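Local coordinates for butyryl-CoA dehydrogenase (Marinomonas mediterranea, PDB 6CXT), which belongs to the acyl-CoA dehydrogenase family of flavoproteins and carries bound flavin-adenine dinucleotide, at residues 50-55 / 97-102; 44-49 / 82-87. One frame throughout, in Å; residues are numbered along the deposited sequence.

From the N terminus, the end of helix 35-44 and the loop after it supply 44-49 and then 50-55; the chain continues through helix 64-77 and returns along helix 81-101, which, with the residue after it, supplies both partners. Interaction 2 closes first, when 82-87 at the start of that helix meets 44-49, 33 residues apart at the closest ends. Interaction 1 closes last, spanning 42 residues, as 97-102 reaches 50-55. The segments alternate, so the two closures cross and do not nest. With centres 16 Å apart, they pack one continuous loop against successive parts of helix 81-101, within the helical N-terminal region.

Interaction 1 (50-55 / 97-102); sequences PIPEKY and PILEHG
Leu99 meets the Tyr55 ring obliquely, its CD1 methyl 3.5 Å from Tyr55 CD2, while Lys54 CG lies 4.2 Å above the ring plane, over the centre of one face. The same methyl is 3.7 Å from Tyr55 CE2, so it touches one side of the six-membered ring and not its hydroxyl end. That hydroxyl is engaged beyond this contact, with hydrogen bonds to Glu104 and Lys107. Leu99 has CG anti to its backbone N (chi1 -179°), a setting that sends both methyls across to the loop. The second branch reaches Pro52, Leu99 CD2 lying 3.5 Å from Pro52 CD, and approaches Pro50 O as well. No hydrogen bond joins the two segments, and the 156 Å² buried between them is essentially apolar. Within the loop, Tyr55 N bonds to Pro52 O at 3.0 Å, a turn that brings Pro52 and Tyr55 round to the same leucine. Leu111 of helix 104-114 also touches both Leu99 and Tyr55. The result is loop-on-helix packing at the C-terminal part of helix 81-101, in the helical N-terminal domain of the acyl-CoA dehydrogenase fold.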
ATOM      1  N   PRO B  50      -9.936 -36.187   0.034  1.00 23.17           N
ATOM      2  CA  PRO B  50     -10.192 -36.300   1.456  1.00 27.80           C
ATOM      3  C   PRO B  50     -11.329 -37.296   1.815  1.00 31.25           C
ATOM      4  O   PRO B  50     -11.850 -37.215   2.921  1.00 31.16           O
ATOM      5  CB  PRO B  50     -10.675 -34.892   1.818  1.00 26.75           C
ATOM      6  CG  PRO B  50     -11.384 -34.410   0.572  1.00 27.37           C
ATOM      7  CD  PRO B  50     -10.849 -35.215  -0.589  1.00 24.02           C
ATOM      8  N   ILE B  51     -11.764 -38.130   0.874  1.00 31.41           N
ATOM      9  CA  ILE B  51     -12.911 -39.053   1.140  1.00 29.94           C
ATOM     10  C   ILE B  51     -12.305 -40.392   1.600  1.00 28.92           C
ATOM     11  O   ILE B  51     -11.417 -40.923   0.938  1.00 27.56           O
ATOM     12  CB  ILE B  51     -13.870 -39.227  -0.075  1.00 29.94           C
ATOM     13  CG1 ILE B  51     -14.260 -37.857  -0.652  1.00 31.57           C
ATOM     14  CG2 ILE B  51     -15.131 -40.029   0.294  1.00 27.80           C
ATOM     15  CD1 ILE B  51     -14.976 -36.921   0.298  1.00 26.77           C
ATOM     16  N   PRO B  52     -12.743 -40.895   2.771  1.00 31.27           N
ATOM     17  CA  PRO B  52     -12.321 -42.222   3.256  1.00 34.40           C
ATOM     18  C   PRO B  52     -12.731 -43.340   2.293  1.00 34.62           C
ATOM     19  O   PRO B  52     -13.821 -43.283   1.699  1.00 32.92           O
ATOM     20  CB  PRO B  52     -13.091 -42.360   4.576  1.00 35.42           C
ATOM     21  CG  PRO B  52     -13.366 -40.963   5.012  1.00 37.52           C
ATOM     22  CD  PRO B  52     -13.665 -40.248   3.723  1.00 31.73           C
ATOM     23  N   GLU B  53     -11.867 -44.337   2.143  1.00 39.24           N
ATOM     24  CA  GLU B  53     -12.197 -45.556   1.390  1.00 45.99           C
ATOM     25  C   GLU B  53     -13.530 -46.204   1.816  1.00 42.27           C
ATOM     26  O   GLU B  53     -14.249 -46.734   0.978  1.00 45.10           O
ATOM     27  CB  GLU B  53     -11.059 -46.571   1.471  1.00 51.06           C
ATOM     28  CG  GLU B  53     -11.119 -47.586   0.340  1.00 61.60           C
ATOM     29  CD  GLU B  53      -9.849 -48.399   0.175  1.00 69.51           C
ATOM     30  OE1 GLU B  53      -8.789 -48.021   0.727  1.00 71.62           O
ATOM     31  OE2 GLU B  53      -9.919 -49.432  -0.524  1.00 74.55           O
ATOM     32  N   LYS B  54     -13.851 -46.133   3.106  1.00 41.80           N
ATOM     33  CA  LYS B  54     -15.131 -46.598   3.655  1.00 42.17           C
ATOM     34  C   LYS B  54     -16.337 -46.125   2.830  1.00 42.92           C
ATOM     35  O   LYS B  54     -17.372 -46.820   2.747  1.00 38.71           O
ATOM     36  CB  LYS B  54     -15.266 -46.099   5.098  1.00 42.69           C
ATOM     37  CG  LYS B  54     -16.387 -46.726   5.915  1.00 49.07           C
ATOM     38  CD  LYS B  54     -16.647 -45.926   7.186  1.00 51.57           C
ATOM     39  CE  LYS B  54     -17.490 -46.671   8.226  1.00 55.71           C
ATOM     40  NZ  LYS B  54     -18.751 -47.283   7.713  1.00 60.31           N
ATOM     41  N   TYR B  55     -16.218 -44.941   2.224  1.00 38.79           N
ATOM     42  CA  TYR B  55     -17.353 -44.364   1.486  1.00 38.22           C
ATOM     43  C   TYR B  55     -17.206 -44.294  -0.012  1.00 37.95           C
ATOM     44  O   TYR B  55     -18.196 -44.076  -0.683  1.00 40.07           O
ATOM     45  CB  TYR B  55     -17.778 -43.010   2.043  1.00 38.96           C
ATOM     46  CG  TYR B  55     -18.195 -43.078   3.473  1.00 37.74           C
ATOM     47  CD1 TYR B  55     -19.421 -43.656   3.851  1.00 39.14           C
ATOM     48  CD2 TYR B  55     -17.355 -42.588   4.466  1.00 37.16           C
ATOM     49  CE1 TYR B  55     -19.798 -43.715   5.193  1.00 37.87           C
ATOM     50  CE2 TYR B  55     -17.715 -42.637   5.797  1.00 37.95           C
ATOM     51  CZ  TYR B  55     -18.926 -43.214   6.158  1.00 40.41           C
ATOM     52  OH  TYR B  55     -19.245 -43.226   7.493  1.00 40.31           O
ATOM     53  N   PRO B  97     -19.393 -31.597   3.827  1.00 27.72           N
ATOM     54  CA  PRO B  97     -20.506 -31.607   4.759  1.00 28.95           C
ATOM     55  C   PRO B  97     -21.360 -32.894   4.682  1.00 32.29           C
ATOM     56  O   PRO B  97     -21.973 -33.285   5.690  1.00 29.74           O
ATOM     57  CB  PRO B  97     -21.377 -30.436   4.347  1.00 30.27           C
ATOM     58  CG  PRO B  97     -20.697 -29.791   3.220  1.00 32.34           C
ATOM     59  CD  PRO B  97     -19.351 -30.361   3.024  1.00 31.12           C
ATOM     60  N   ILE B  98     -21.409 -33.507   3.505  1.00 30.73           N
ATOM     61  CA  ILE B  98     -22.100 -34.776   3.347  1.00 29.61           C
ATOM     62  C   ILE B  98     -21.381 -35.811   4.194  1.00 31.07           C
ATOM     63  O   ILE B  98     -22.040 -36.508   4.977  1.00 31.24           O
ATOM     64  CB  ILE B  98     -22.197 -35.210   1.868  1.00 27.61           C
ATOM     65  CG1 ILE B  98     -23.260 -34.345   1.191  1.00 25.43           C
ATOM     66  CG2 ILE B  98     -22.515 -36.725   1.725  1.00 25.43           C
ATOM     67  CD1 ILE B  98     -23.228 -34.401  -0.336  1.00 26.51           C
ATOM     68  N   LEU B  99     -20.059 -35.935   3.997  1.00 28.29           N
ATOM     69  CA  LEU B  99     -19.221 -36.803   4.805  1.00 29.71           C
ATOM     70  C   LEU B  99     -19.396 -36.543   6.308  1.00 32.64           C
ATOM     71  O   LEU B  99     -19.555 -37.499   7.074  1.00 36.84           O
ATOM     72  CB  LEU B  99     -17.738 -36.730   4.407  1.00 26.71           C
ATOM     73  CG  LEU B  99     -16.743 -37.615   5.175  1.00 30.34           C
ATOM     74  CD1 LEU B  99     -17.010 -39.118   4.928  1.00 30.63           C
ATOM     75  CD2 LEU B  99     -15.318 -37.290   4.773  1.00 29.75           C
ATOM     76  N   GLU B 100     -19.419 -35.281   6.730  1.00 31.00           N
ATOM     77  CA  GLU B 100     -19.448 -34.954   8.155  1.00 33.18           C
ATOM     78  C   GLU B 100     -20.803 -34.992   8.841  1.00 33.07           C
ATOM     79  O   GLU B 100     -20.857 -35.144  10.063  1.00 34.38           O
ATOM     80  CB  GLU B 100     -18.747 -33.613   8.421  1.00 34.01           C
ATOM     81  CG  GLU B 100     -17.326 -33.664   7.875  1.00 38.56           C
ATOM     82  CD  GLU B 100     -16.489 -32.476   8.272  1.00 37.52           C
ATOM     83  OE1 GLU B 100     -17.017 -31.342   8.395  1.00 37.28           O
ATOM     84  OE2 GLU B 100     -15.286 -32.723   8.467  1.00 39.50           O
ATOM     85  N   HIS B 101     -21.883 -34.850   8.082  1.00 31.16           N
ATOM     86  CA  HIS B 101     -23.226 -34.630   8.648  1.00 32.63           C
ATOM     87  C   HIS B 101     -24.344 -35.401   7.996  1.00 34.09           C
ATOM     88  O   HIS B 101     -25.506 -35.255   8.404  1.00 36.83           O
ATOM     89  CB  HIS B 101     -23.593 -33.165   8.611  1.00 33.49           C
ATOM     90  CG  HIS B 101     -22.640 -32.309   9.372  1.00 39.83           C
ATOM     91  ND1 HIS B 101     -22.664 -32.211  10.749  1.00 40.12           N
ATOM     92  CD2 HIS B 101     -21.592 -31.560   8.953  1.00 39.33           C
ATOM     93  CE1 HIS B 101     -21.681 -31.420  11.142  1.00 41.66           C
ATOM     94  NE2 HIS B 101     -21.021 -31.008  10.071  1.00 41.88           N
ATOM     95  N   GLY B 102     -24.018 -36.156   6.966  1.00 32.09           N
ATOM     96  CA  GLY B 102     -25.021 -37.014   6.331  1.00 35.33           C
ATOM     97  C   GLY B 102     -25.217 -38.305   7.151  1.00 36.28           C
ATOM     98  O   GLY B 102     -24.256 -38.823   7.763  1.00 31.20           O
TER

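Interaction 2 (44-49 / 82-87); sequences FGYFGL and GLLFAG. With EDO (1,2-ethanediol), chain E.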
ATOM      1  N   PHE B  44      -7.713 -38.828 -11.978  1.00 28.04           N
ATOM      2  CA  PHE B  44      -6.516 -38.523 -11.198  1.00 28.01           C
ATOM      3  C   PHE B  44      -6.756 -38.714  -9.692  1.00 28.16           C
ATOM      4  O   PHE B  44      -5.846 -39.070  -8.972  1.00 28.57           O
ATOM      5  CB  PHE B  44      -6.004 -37.095 -11.545  1.00 27.46           C
ATOM      6  CG  PHE B  44      -4.920 -36.576 -10.636  1.00 27.79           C
ATOM      7  CD1 PHE B  44      -3.574 -36.852 -10.905  1.00 29.15           C
ATOM      8  CD2 PHE B  44      -5.242 -35.810  -9.515  1.00 26.48           C
ATOM      9  CE1 PHE B  44      -2.555 -36.360 -10.066  1.00 28.26           C
ATOM     10  CE2 PHE B  44      -4.229 -35.333  -8.662  1.00 27.15           C
ATOM     11  CZ  PHE B  44      -2.880 -35.601  -8.959  1.00 28.37           C
ATOM     12  N   GLY B  45      -7.972 -38.459  -9.226  1.00 27.80           N
ATOM     13  CA  GLY B  45      -8.319 -38.607  -7.821  1.00 25.78           C
ATOM     14  C   GLY B  45      -8.634 -37.296  -7.110  1.00 25.42           C
ATOM     15  O   GLY B  45      -8.794 -37.306  -5.897  1.00 26.30           O
ATOM     16  N   TYR B  46      -8.725 -36.176  -7.854  1.00 27.32           N
ATOM     17  CA  TYR B  46      -8.982 -34.794  -7.279  1.00 23.72           C
ATOM     18  C   TYR B  46     -10.208 -34.724  -6.393  1.00 23.81           C
ATOM     19  O   TYR B  46     -10.209 -34.044  -5.366  1.00 24.07           O
ATOM     20  CB  TYR B  46      -9.165 -33.798  -8.444  1.00 23.29           C
ATOM     21  CG  TYR B  46      -9.291 -32.315  -8.102  1.00 22.30           C
ATOM     22  CD1 TYR B  46      -8.438 -31.724  -7.166  1.00 21.91           C
ATOM     23  CD2 TYR B  46     -10.219 -31.490  -8.759  1.00 23.85           C
ATOM     24  CE1 TYR B  46      -8.519 -30.373  -6.885  1.00 23.62           C
ATOM     25  CE2 TYR B  46     -10.311 -30.100  -8.490  1.00 22.94           C
ATOM     26  CZ  TYR B  46      -9.469 -29.562  -7.541  1.00 23.19           C
ATOM     27  OH  TYR B  46      -9.501 -28.224  -7.224  1.00 21.70           O
ATOM     28  N   PHE B  47     -11.298 -35.397  -6.790  1.00 24.63           N
ATOM     29  CA  PHE B  47     -12.521 -35.252  -6.013  1.00 25.32           C
ATOM     30  C   PHE B  47     -12.577 -36.231  -4.858  1.00 26.69           C
ATOM     31  O   PHE B  47     -13.435 -36.109  -3.991  1.00 29.40           O
ATOM     32  CB  PHE B  47     -13.770 -35.450  -6.881  1.00 26.20           C
ATOM     33  CG  PHE B  47     -13.735 -34.679  -8.155  1.00 25.35           C
ATOM     34  CD1 PHE B  47     -13.665 -33.281  -8.139  1.00 24.12           C
ATOM     35  CD2 PHE B  47     -13.766 -35.336  -9.368  1.00 25.72           C
ATOM     36  CE1 PHE B  47     -13.625 -32.591  -9.312  1.00 22.22           C
ATOM     37  CE2 PHE B  47     -13.736 -34.630 -10.546  1.00 26.24           C
ATOM     38  CZ  PHE B  47     -13.645 -33.249 -10.512  1.00 24.57           C
ATOM     39  N   GLY B  48     -11.671 -37.194  -4.852  1.00 25.18           N
ATOM     40  CA  GLY B  48     -11.640 -38.164  -3.776  1.00 27.43           C
ATOM     41  C   GLY B  48     -10.548 -37.960  -2.760  1.00 28.85           C
ATOM     42  O   GLY B  48     -10.435 -38.760  -1.848  1.00 29.94           O
ATOM     43  N   LEU B  49      -9.739 -36.896  -2.880  1.00 27.45           N
ATOM     44  CA  LEU B  49      -8.572 -36.765  -1.971  1.00 25.50           C
ATOM     45  C   LEU B  49      -8.903 -36.901  -0.476  1.00 24.83           C
ATOM     46  O   LEU B  49      -8.208 -37.655   0.212  1.00 25.98           O
ATOM     47  CB  LEU B  49      -7.737 -35.481  -2.230  1.00 25.89           C
ATOM     48  CG  LEU B  49      -7.344 -35.213  -3.679  1.00 23.70           C
ATOM     49  CD1 LEU B  49      -6.821 -33.778  -3.859  1.00 23.14           C
ATOM     50  CD2 LEU B  49      -6.285 -36.226  -4.050  1.00 23.79           C
ATOM     51  N   GLY B  82     -10.298 -22.074 -13.233  1.00 15.11           N
ATOM     52  CA  GLY B  82     -11.769 -22.071 -13.077  1.00 16.36           C
ATOM     53  C   GLY B  82     -12.235 -23.502 -12.881  1.00 17.45           C
ATOM     54  O   GLY B  82     -13.131 -23.782 -12.056  1.00 15.72           O
ATOM     55  N   LEU B  83     -11.621 -24.396 -13.648  1.00 16.07           N
ATOM     56  CA  LEU B  83     -11.974 -25.825 -13.553  1.00 17.87           C
ATOM     57  C   LEU B  83     -11.618 -26.397 -12.175  1.00 17.84           C
ATOM     58  O   LEU B  83     -12.420 -27.114 -11.546  1.00 16.83           O
ATOM     59  CB  LEU B  83     -11.344 -26.651 -14.692  1.00 17.11           C
ATOM     60  CG  LEU B  83     -11.612 -28.187 -14.625  1.00 20.68           C
ATOM     61  CD1 LEU B  83     -13.096 -28.446 -14.717  1.00 19.48           C
ATOM     62  CD2 LEU B  83     -10.948 -28.898 -15.795  1.00 21.19           C
ATOM     63  N   LEU B  84     -10.419 -26.083 -11.689  1.00 17.36           N
ATOM     64  CA  LEU B  84      -9.993 -26.514 -10.353  1.00 18.37           C
ATOM     65  C   LEU B  84     -10.925 -25.970  -9.287  1.00 16.75           C
ATOM     66  O   LEU B  84     -11.227 -26.676  -8.318  1.00 18.07           O
ATOM     67  CB  LEU B  84      -8.548 -26.063 -10.068  1.00 17.06           C
ATOM     68  CG  LEU B  84      -7.540 -26.809 -10.957  1.00 18.35           C
ATOM     69  CD1 LEU B  84      -6.150 -26.205 -10.675  1.00 17.98           C
ATOM     70  CD2 LEU B  84      -7.556 -28.351 -10.727  1.00 19.80           C
ATOM     71  N   PHE B  85     -11.322 -24.720  -9.460  1.00 17.05           N
ATOM     72  CA  PHE B  85     -12.222 -24.023  -8.540  1.00 17.35           C
ATOM     73  C   PHE B  85     -13.588 -24.765  -8.500  1.00 17.49           C
ATOM     74  O   PHE B  85     -14.080 -25.054  -7.433  1.00 17.27           O
ATOM     75  CB  PHE B  85     -12.409 -22.607  -9.024  1.00 17.05           C
ATOM     76  CG  PHE B  85     -13.515 -21.855  -8.334  1.00 18.26           C
ATOM     77  CD1 PHE B  85     -13.442 -21.543  -6.992  1.00 19.74           C
ATOM     78  CD2 PHE B  85     -14.604 -21.392  -9.070  1.00 17.83           C
ATOM     79  CE1 PHE B  85     -14.510 -20.848  -6.340  1.00 22.51           C
ATOM     80  CE2 PHE B  85     -15.671 -20.698  -8.459  1.00 17.66           C
ATOM     81  CZ  PHE B  85     -15.606 -20.399  -7.094  1.00 19.37           C
ATOM     82  N   ALA B  86     -14.168 -25.032  -9.671  1.00 16.56           N
ATOM     83  CA  ALA B  86     -15.430 -25.851  -9.750  1.00 18.48           C
ATOM     84  C   ALA B  86     -15.280 -27.155  -8.959  1.00 18.44           C
ATOM     85  O   ALA B  86     -16.202 -27.575  -8.225  1.00 20.13           O
ATOM     86  CB  ALA B  86     -15.809 -26.121 -11.216  1.00 18.73           C
ATOM     87  N   GLY B  87     -14.142 -27.818  -9.142  1.00 17.25           N
ATOM     88  CA  GLY B  87     -13.883 -29.115  -8.540  1.00 18.18           C
ATOM     89  C   GLY B  87     -13.772 -28.976  -7.040  1.00 18.66           C
ATOM     90  O   GLY B  87     -14.231 -29.840  -6.286  1.00 18.56           O
TER
HETATM   91  C1  EDO E 402     -10.999 -20.283 -16.909  1.00 28.40           C
HETATM   92  O1  EDO E 402     -11.728 -21.298 -16.202  1.00 19.72           O
HETATM   93  C2  EDO E 402      -9.503 -20.168 -16.526  1.00 29.04           C
HETATM   94  O2  EDO E 402      -9.492 -19.867 -15.111  1.00 25.36           O
HETATM   95  O   HOH W   1     -11.548 -31.453  -5.309  1.00 27.76           O
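The CA atoms nearest each other across the contact are those of Phe47 and Gly87, 6.8 Å apart, just beyond the Schellman motif in which Gly45, with positive phi, ends helix 35-44. Tyr46 has chi1 at -174°, which carries its ring out opposite the backbone N and over to the helix, where Tyr46 OH donates to Leu84 O at 2.6 Å. This oxygen lies at the ring edge, near the ring plane; the C=O...donor angle is 121°, with the donor tilted 32° from the carbonyl plane. The Leu84 side chain crosses the tyrosine at about a right angle and places CD2 4.3 Å from the Tyr46 ring centroid, an off-centre CH-pi contact. Over the centre of the opposite face stands a water oxygen, 3.4 Å above the plane. That water donates to Tyr46 O at 2.9 Å and, weakly, to Gly87 O at 3.3 Å, a bridge between the two backbones. Having no side chain, Gly87 lets its CA come within 3.7 Å of Tyr46 CE2 and 3.6 Å of Phe47 CE1, the latter in the plane of the phenylalanine ring. At the far end of 82-87, Gly82 N binds a 1,2-ethanediol, probably from the crystallisation liquor. Phe85 points away from this contact and touches both FAD and FK4. Phe47 stacks on Trp38 of helix 35-44 and meets His90 edge-to-face, while Tyr46 touches Leu41 and Leu74, so the contact lies where the loop, helix 81-101 and helices 35-44 and 64-77 come together.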